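Local coordinates for protein fructosyl amine: oxygen oxidoreductase (Aspergillus fumigatus, PDB 3DJE) that oxidatively removes the sugar from fructosyl amino acids, acting as an FAD-dependent deglycating enzyme (fructosamine oxidase, or amadoriase), at residues A[16-30]-A[369-382]. Residues are numbered along the deposited sequence; the frame is centred on the assembly and turned at random. Where two conformers were deposited one is given.
Sequences TWGTSTALHLARRGY and YLPSIGNLIVDAME. With FAD (flavin-adenine dinucleotide), chain C.
Ile-373 lays CG2 over the five-membered ring of Trp-17, a CH-pi contact of 3.6 Å to the centroid, where helix 16-27, the dinucleotide-binding helix of the Rossmann-type FAD domain, is crossed at -71° by helix 373-382. FAD O5' lies over the opposite face of the indole, Trp-17 N binds FAD O2P at 2.8 Å, and Trp-17 NE1 is taken by Gly-366 O. Beside it Leu-370 packs CD1 against Thr-16, 3.3 Å from Thr-16 O and next to CG2. The crossing is close because Gly-374 sits against the backbone of Ser-20 and Thr-21, its CA 3.6 Å from Ser-20 O in a CA-H...O contact. Ser-20 OG, anti to its own backbone N (chi1 -166°), donates to Leu-370 O and accepts from Gly-374 N, tying down the turn that leads into the second helix. One turn further on, His-24 presents NE2 to Pro-371 O at 2.8 Å; the oxygen lies in the ring plane. At the far end a bend at chi3 (68°) turns the Arg-28 guanidinium so that Val-378 CG1 covers one face and the acceptors line its edge. In this salt-bridge network NH1 and NH2 both meet Asp-379 OD1, NH2 bridges to Glu-382 OE1 at 2.8 Å, and NH1 also reaches Asn-375 OD1. Glu-382 OE2 accepts from Tyr-30 OH at 2.5 Å and from a water that in turn accepts from Arg-28 NE.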
loop_
_atom_site.group_PDB
_atom_site.type_symbol
_atom_site.label_atom_id
_atom_site.label_comp_id
_atom_site.label_asym_id
_atom_site.label_seq_id
_atom_site.Cartn_x
_atom_site.Cartn_y
_atom_site.Cartn_z
ATOM N N THR A 16 -4.523 5.603 3.911
ATOM C CA THR A 16 -4.431 6.033 2.514
ATOM C C THR A 16 -5.823 6.260 1.893
ATOM O O THR A 16 -6.132 7.341 1.361
ATOM C CB THR A 16 -3.668 5.002 1.675
ATOM O OG1 THR A 16 -2.474 4.607 2.367
ATOM C CG2 THR A 16 -3.309 5.593 0.331
ATOM N N TRP A 17 -6.656 5.234 1.966
ATOM C CA TRP A 17 -7.936 5.271 1.280
ATOM C C TRP A 17 -9.004 6.040 2.068
ATOM O O TRP A 17 -9.842 6.726 1.467
ATOM C CB TRP A 17 -8.372 3.851 0.932
ATOM C CG TRP A 17 -7.583 3.247 -0.210
ATOM C CD1 TRP A 17 -6.375 3.668 -0.720
ATOM C CD2 TRP A 17 -7.978 2.120 -0.992
ATOM N NE1 TRP A 17 -6.009 2.869 -1.783
ATOM C CE2 TRP A 17 -6.975 1.914 -1.966
ATOM C CE3 TRP A 17 -9.091 1.258 -0.962
ATOM C CZ2 TRP A 17 -7.054 0.884 -2.907
ATOM C CZ3 TRP A 17 -9.170 0.232 -1.911
ATOM C CH2 TRP A 17 -8.150 0.055 -2.852
ATOM N N GLY A 18 -8.944 5.982 3.404
ATOM C CA GLY A 18 -9.828 6.798 4.245
ATOM C C GLY A 18 -9.586 8.286 4.013
ATOM O O GLY A 18 -10.542 9.065 3.870
ATOM N N THR A 19 -8.316 8.680 3.960
ATOM C CA THR A 19 -7.971 10.079 3.704
ATOM C C THR A 19 -8.407 10.494 2.297
ATOM O O THR A 19 -8.979 11.586 2.114
ATOM C CB THR A 19 -6.494 10.370 3.972
ATOM O OG1 THR A 19 -6.252 10.210 5.369
ATOM C CG2 THR A 19 -6.119 11.806 3.585
ATOM N N SER A 20 -8.166 9.624 1.309
ATOM C CA SER A 20 -8.610 9.917 -0.066
ATOM C C SER A 20 -10.129 10.152 -0.098
ATOM O O SER A 20 -10.641 11.110 -0.734
ATOM C CB SER A 20 -8.266 8.771 -1.014
ATOM O OG SER A 20 -8.408 9.223 -2.351
ATOM N N THR A 21 -10.850 9.275 0.597
ATOM C CA THR A 21 -12.296 9.377 0.679
ATOM C C THR A 21 -12.724 10.692 1.348
ATOM O O THR A 21 -13.622 11.384 0.850
ATOM C CB THR A 21 -12.899 8.149 1.378
ATOM O OG1 THR A 21 -12.524 6.968 0.658
ATOM C CG2 THR A 21 -14.420 8.233 1.359
ATOM N N ALA A 22 -12.074 11.041 2.461
ATOM C CA ALA A 22 -12.371 12.293 3.166
ATOM C C ALA A 22 -12.183 13.503 2.253
ATOM O O ALA A 22 -13.044 14.391 2.180
ATOM C CB ALA A 22 -11.507 12.410 4.411
ATOM N N LEU A 23 -11.063 13.510 1.532
ATOM C CA LEU A 23 -10.736 14.589 0.605
ATOM C C LEU A 23 -11.783 14.714 -0.482
ATOM O O LEU A 23 -12.271 15.827 -0.761
ATOM C CB LEU A 23 -9.352 14.354 -0.008
ATOM C CG LEU A 23 -8.934 15.404 -1.044
ATOM C CD1 LEU A 23 -8.823 16.795 -0.397
ATOM C CD2 LEU A 23 -7.619 14.973 -1.718
ATOM N N HIS A 24 -12.141 13.583 -1.096
ATOM C CA HIS A 24 -13.102 13.617 -2.192
ATOM C C HIS A 24 -14.518 13.929 -1.744
ATOM O O HIS A 24 -15.236 14.635 -2.455
ATOM C CB HIS A 24 -12.977 12.383 -3.069
ATOM C CG HIS A 24 -11.741 12.409 -3.902
ATOM N ND1 HIS A 24 -11.607 13.245 -4.991
ATOM C CD2 HIS A 24 -10.563 11.751 -3.781
ATOM C CE1 HIS A 24 -10.409 13.073 -5.528
ATOM N NE2 HIS A 24 -9.755 12.178 -4.808
ATOM N N LEU A 25 -14.897 13.496 -0.546
ATOM C CA LEU A 25 -16.200 13.911 -0.010
ATOM C C LEU A 25 -16.222 15.431 0.126
ATOM O O LEU A 25 -17.203 16.080 -0.279
ATOM C CB LEU A 25 -16.482 13.269 1.352
ATOM C CG LEU A 25 -16.913 11.805 1.314
ATOM C CD1 LEU A 25 -16.839 11.202 2.720
ATOM C CD2 LEU A 25 -18.317 11.584 0.730
ATOM N N ALA A 26 -15.155 15.991 0.706
ATOM C CA ALA A 26 -15.054 17.435 0.923
ATOM C C ALA A 26 -15.091 18.169 -0.416
ATOM O O ALA A 26 -15.811 19.167 -0.563
ATOM C CB ALA A 26 -13.779 17.786 1.682
ATOM N N ARG A 27 -14.349 17.665 -1.399
ATOM C CA ARG A 27 -14.355 18.312 -2.737
ATOM C C ARG A 27 -15.717 18.272 -3.402
ATOM O O ARG A 27 -16.058 19.167 -4.188
ATOM C CB ARG A 27 -13.304 17.695 -3.661
ATOM C CG ARG A 27 -11.898 18.031 -3.240
ATOM C CD ARG A 27 -10.923 17.392 -4.221
ATOM N NE ARG A 27 -9.565 17.861 -4.009
ATOM C CZ ARG A 27 -8.522 17.468 -4.742
ATOM N NH1 ARG A 27 -8.699 16.598 -5.733
ATOM N NH2 ARG A 27 -7.311 17.952 -4.490
ATOM N N ARG A 28 -16.494 17.243 -3.086
ATOM C CA ARG A 28 -17.792 17.051 -3.709
ATOM C C ARG A 28 -18.924 17.722 -2.927
ATOM O O ARG A 28 -20.097 17.572 -3.273
ATOM C CB ARG A 28 -18.029 15.567 -4.009
ATOM C CG ARG A 28 -17.093 15.105 -5.134
ATOM C CD ARG A 28 -16.919 13.601 -5.228
ATOM N NE ARG A 28 -18.129 12.907 -5.648
ATOM C CZ ARG A 28 -18.137 11.721 -6.252
ATOM N NH1 ARG A 28 -17.000 11.103 -6.541
ATOM N NH2 ARG A 28 -19.283 11.159 -6.581
ATOM N N GLY A 29 -18.546 18.486 -1.906
ATOM C CA GLY A 29 -19.480 19.386 -1.227
ATOM C C GLY A 29 -20.004 18.927 0.110
ATOM O O GLY A 29 -20.759 19.665 0.755
ATOM N N TYR A 30 -19.629 17.724 0.542
ATOM C CA TYR A 30 -20.121 17.225 1.837
ATOM C C TYR A 30 -19.500 17.992 2.991
ATOM O O TYR A 30 -18.295 18.258 2.979
ATOM C CB TYR A 30 -19.889 15.726 1.964
ATOM C CG TYR A 30 -20.721 14.913 0.999
ATOM C CD1 TYR A 30 -22.011 14.489 1.352
ATOM C CD2 TYR A 30 -20.244 14.580 -0.267
ATOM C CE1 TYR A 30 -22.781 13.734 0.482
ATOM C CE2 TYR A 30 -21.012 13.811 -1.151
ATOM C CZ TYR A 30 -22.289 13.397 -0.772
ATOM O OH TYR A 30 -23.069 12.660 -1.648
ATOM N N TYR A 369 -2.964 5.025 -5.689
ATOM C CA TYR A 369 -4.325 5.552 -5.927
ATOM C C TYR A 369 -4.771 6.635 -4.944
ATOM O O TYR A 369 -5.926 7.100 -4.987
ATOM C CB TYR A 369 -5.343 4.397 -5.961
ATOM C CG TYR A 369 -4.942 3.330 -6.944
ATOM C CD1 TYR A 369 -5.351 3.390 -8.277
ATOM C CD2 TYR A 369 -4.121 2.273 -6.549
ATOM C CE1 TYR A 369 -4.962 2.420 -9.189
ATOM C CE2 TYR A 369 -3.735 1.307 -7.447
ATOM C CZ TYR A 369 -4.142 1.379 -8.754
ATOM O OH TYR A 369 -3.724 0.394 -9.625
ATOM N N LEU A 370 -3.864 7.073 -4.076
ATOM C CA LEU A 370 -4.201 8.135 -3.127
ATOM C C LEU A 370 -4.931 9.334 -3.764
ATOM O O LEU A 370 -5.925 9.816 -3.210
ATOM C CB LEU A 370 -2.954 8.613 -2.372
ATOM C CG LEU A 370 -3.168 9.799 -1.413
ATOM C CD1 LEU A 370 -4.158 9.479 -0.291
ATOM C CD2 LEU A 370 -1.852 10.319 -0.826
ATOM N N PRO A 371 -4.425 9.852 -4.888
ATOM C CA PRO A 371 -5.096 11.042 -5.460
ATOM C C PRO A 371 -6.536 10.828 -5.940
ATOM O O PRO A 371 -7.266 11.818 -6.077
ATOM C CB PRO A 371 -4.221 11.373 -6.673
ATOM C CG PRO A 371 -2.880 10.762 -6.354
ATOM C CD PRO A 371 -3.227 9.478 -5.667
ATOM N N SER A 372 -6.927 9.574 -6.189
ATOM C CA SER A 372 -8.114 9.281 -6.999
ATOM C C SER A 372 -9.110 8.284 -6.404
ATOM O O SER A 372 -10.297 8.320 -6.740
ATOM C CB SER A 372 -7.667 8.734 -8.357
ATOM O OG SER A 372 -6.787 7.626 -8.185
ATOM N N ILE A 373 -8.625 7.370 -5.566
ATOM C CA ILE A 373 -9.464 6.253 -5.138
ATOM C C ILE A 373 -10.690 6.738 -4.346
ATOM O O ILE A 373 -11.752 6.120 -4.406
ATOM C CB ILE A 373 -8.634 5.165 -4.364
ATOM C CG1 ILE A 373 -9.308 3.786 -4.444
ATOM C CG2 ILE A 373 -8.388 5.604 -2.906
ATOM C CD1 ILE A 373 -9.307 3.161 -5.844
ATOM N N GLY A 374 -10.542 7.838 -3.606
ATOM C CA GLY A 374 -11.676 8.439 -2.887
ATOM C C GLY A 374 -12.871 8.722 -3.792
ATOM O O GLY A 374 -14.025 8.584 -3.371
ATOM N N ASN A 375 -12.610 9.105 -5.040
ATOM C CA ASN A 375 -13.706 9.388 -5.975
ATOM C C ASN A 375 -14.522 8.135 -6.250
ATOM O O ASN A 375 -15.757 8.187 -6.353
ATOM C CB ASN A 375 -13.169 9.968 -7.286
ATOM C CG ASN A 375 -13.258 11.481 -7.331
ATOM O OD1 ASN A 375 -14.089 12.101 -6.651
ATOM N ND2 ASN A 375 -12.388 12.092 -8.134
ATOM N N LEU A 376 -13.823 7.008 -6.371
ATOM C CA LEU A 376 -14.472 5.730 -6.637
ATOM C C LEU A 376 -15.250 5.234 -5.404
ATOM O O LEU A 376 -16.337 4.685 -5.522
ATOM C CB LEU A 376 -13.443 4.690 -7.085
ATOM C CG LEU A 376 -13.993 3.332 -7.511
ATOM C CD1 LEU A 376 -14.966 3.455 -8.721
ATOM C CD2 LEU A 376 -12.827 2.381 -7.816
ATOM N N ILE A 377 -14.697 5.473 -4.222
ATOM C CA ILE A 377 -15.358 5.079 -2.980
ATOM C C ILE A 377 -16.619 5.940 -2.746
ATOM O O ILE A 377 -17.678 5.438 -2.323
ATOM C CB ILE A 377 -14.377 5.148 -1.768
ATOM C CG1 ILE A 377 -13.236 4.114 -1.946
ATOM C CG2 ILE A 377 -15.143 4.951 -0.443
ATOM C CD1 ILE A 377 -12.010 4.357 -1.064
ATOM N N VAL A 378 -16.508 7.237 -3.032
ATOM C CA VAL A 378 -17.695 8.123 -2.977
ATOM C C VAL A 378 -18.725 7.690 -4.041
ATOM O O VAL A 378 -19.919 7.642 -3.768
ATOM C CB VAL A 378 -17.332 9.610 -3.070
ATOM C CG1 VAL A 378 -18.605 10.489 -3.063
ATOM C CG2 VAL A 378 -16.457 10.008 -1.875
ATOM N N ASP A 379 -18.257 7.370 -5.250
ATOM C CA ASP A 379 -19.157 6.859 -6.278
ATOM C C ASP A 379 -19.940 5.634 -5.791
ATOM O O ASP A 379 -21.130 5.497 -6.062
ATOM C CB ASP A 379 -18.384 6.524 -7.546
ATOM C CG ASP A 379 -18.011 7.761 -8.363
ATOM O OD1 ASP A 379 -18.504 8.890 -8.088
ATOM O OD2 ASP A 379 -17.213 7.587 -9.314
ATOM N N ALA A 380 -19.271 4.748 -5.057
ATOM C CA ALA A 380 -19.948 3.573 -4.521
ATOM C C ALA A 380 -21.077 3.985 -3.580
ATOM O O ALA A 380 -22.185 3.459 -3.666
ATOM C CB ALA A 380 -18.955 2.649 -3.827
HETATM N N MSE A 381 -20.806 4.936 -2.688
HETATM C CA MSE A 381 -21.845 5.418 -1.775
HETATM C C MSE A 381 -23.023 5.969 -2.568
HETATM O O MSE A 381 -24.180 5.668 -2.267
HETATM C CB MSE A 381 -21.317 6.487 -0.813
HETATM C CG MSE A 381 -22.357 6.887 0.235
HETATM SE SE MSE A 381 -22.126 8.633 1.087
HETATM C CE MSE A 381 -21.913 9.769 -0.472
ATOM N N GLU A 382 -22.712 6.752 -3.599
ATOM C CA GLU A 382 -23.738 7.462 -4.372
ATOM C C GLU A 382 -24.408 6.614 -5.458
ATOM O O GLU A 382 -25.378 7.061 -6.081
ATOM C CB GLU A 382 -23.148 8.732 -4.987
ATOM C CG GLU A 382 -22.703 9.761 -3.960
ATOM C CD GLU A 382 -22.177 11.044 -4.595
ATOM O OE1 GLU A 382 -21.937 11.046 -5.816
ATOM O OE2 GLU A 382 -21.980 12.038 -3.862
HETATM P PA FAD C . -3.794 2.012 5.538
HETATM O O1A FAD C . -3.208 3.165 4.845
HETATM O O2A FAD C . -2.879 1.056 6.234
HETATM O O5B FAD C . -4.848 2.641 6.534
HETATM C C5B FAD C . -5.568 1.866 7.497
HETATM C C4B FAD C . -5.969 2.825 8.625
HETATM O O4B FAD C . -6.874 2.044 9.428
HETATM C C3B FAD C . -4.720 3.109 9.490
HETATM O O3B FAD C . -4.427 4.516 9.532
HETATM C C2B FAD C . -5.156 2.573 10.863
HETATM O O2B FAD C . -4.691 3.413 11.965
HETATM C C1B FAD C . -6.704 2.535 10.722
HETATM N N9A FAD C . -7.249 1.698 11.834
HETATM C C8A FAD C . -6.761 0.544 12.336
HETATM N N7A FAD C . -7.532 0.160 13.376
HETATM C C5A FAD C . -8.500 1.075 13.525
HETATM C C6A FAD C . -9.563 1.225 14.423
HETATM N N6A FAD C . -9.756 0.315 15.407
HETATM N N1A FAD C . -10.376 2.292 14.294
HETATM C C2A FAD C . -10.186 3.202 13.330
HETATM N N3A FAD C . -9.178 3.091 12.458
HETATM C C4A FAD C . -8.330 2.039 12.543
HETATM N N1 FAD C . 1.499 0.623 -2.864
HETATM C C2 FAD C . 1.855 1.319 -4.017
HETATM O O2 FAD C . 1.004 1.810 -4.762
HETATM N N3 FAD C . 3.207 1.452 -4.333
HETATM C C4 FAD C . 4.205 0.901 -3.537
HETATM O O4 FAD C . 5.395 1.043 -3.847
HETATM C C4X FAD C . 3.831 0.186 -2.388
HETATM N N5 FAD C . 4.804 -0.394 -1.576
HETATM C C5X FAD C . 4.433 -0.944 -0.352
HETATM C C6 FAD C . 5.434 -1.326 0.536
HETATM C C7 FAD C . 5.102 -1.836 1.785
HETATM C C7M FAD C . 6.248 -2.263 2.713
HETATM C C8 FAD C . 3.765 -1.942 2.166
HETATM C C8M FAD C . 3.403 -2.437 3.586
HETATM C C9 FAD C . 2.761 -1.539 1.273
HETATM C C9A FAD C . 3.091 -1.025 0.013
HETATM N N10 FAD C . 2.105 -0.625 -0.911
HETATM C C10 FAD C . 2.482 0.059 -2.066
HETATM C "C1'" FAD C . 0.684 -0.904 -0.657
HETATM C "C2'" FAD C . 0.017 0.320 -0.029
HETATM O "O2'" FAD C . 0.889 0.895 0.970
HETATM C "C3'" FAD C . -1.310 -0.099 0.597
HETATM O "O3'" FAD C . -2.041 -0.912 -0.344
HETATM C "C4'" FAD C . -2.189 1.106 0.950
HETATM O "O4'" FAD C . -1.447 2.127 1.616
HETATM C "C5'" FAD C . -3.326 0.635 1.865
HETATM O "O5'" FAD C . -4.196 1.741 2.161
HETATM P P FAD C . -5.430 1.545 3.166
HETATM O O1P FAD C . -6.248 0.383 2.709
HETATM O O2P FAD C . -6.041 2.882 3.312
HETATM O O3P FAD C . -4.756 1.153 4.572
HETATM O O HOH W 1 -20.872 13.909 -5.353
#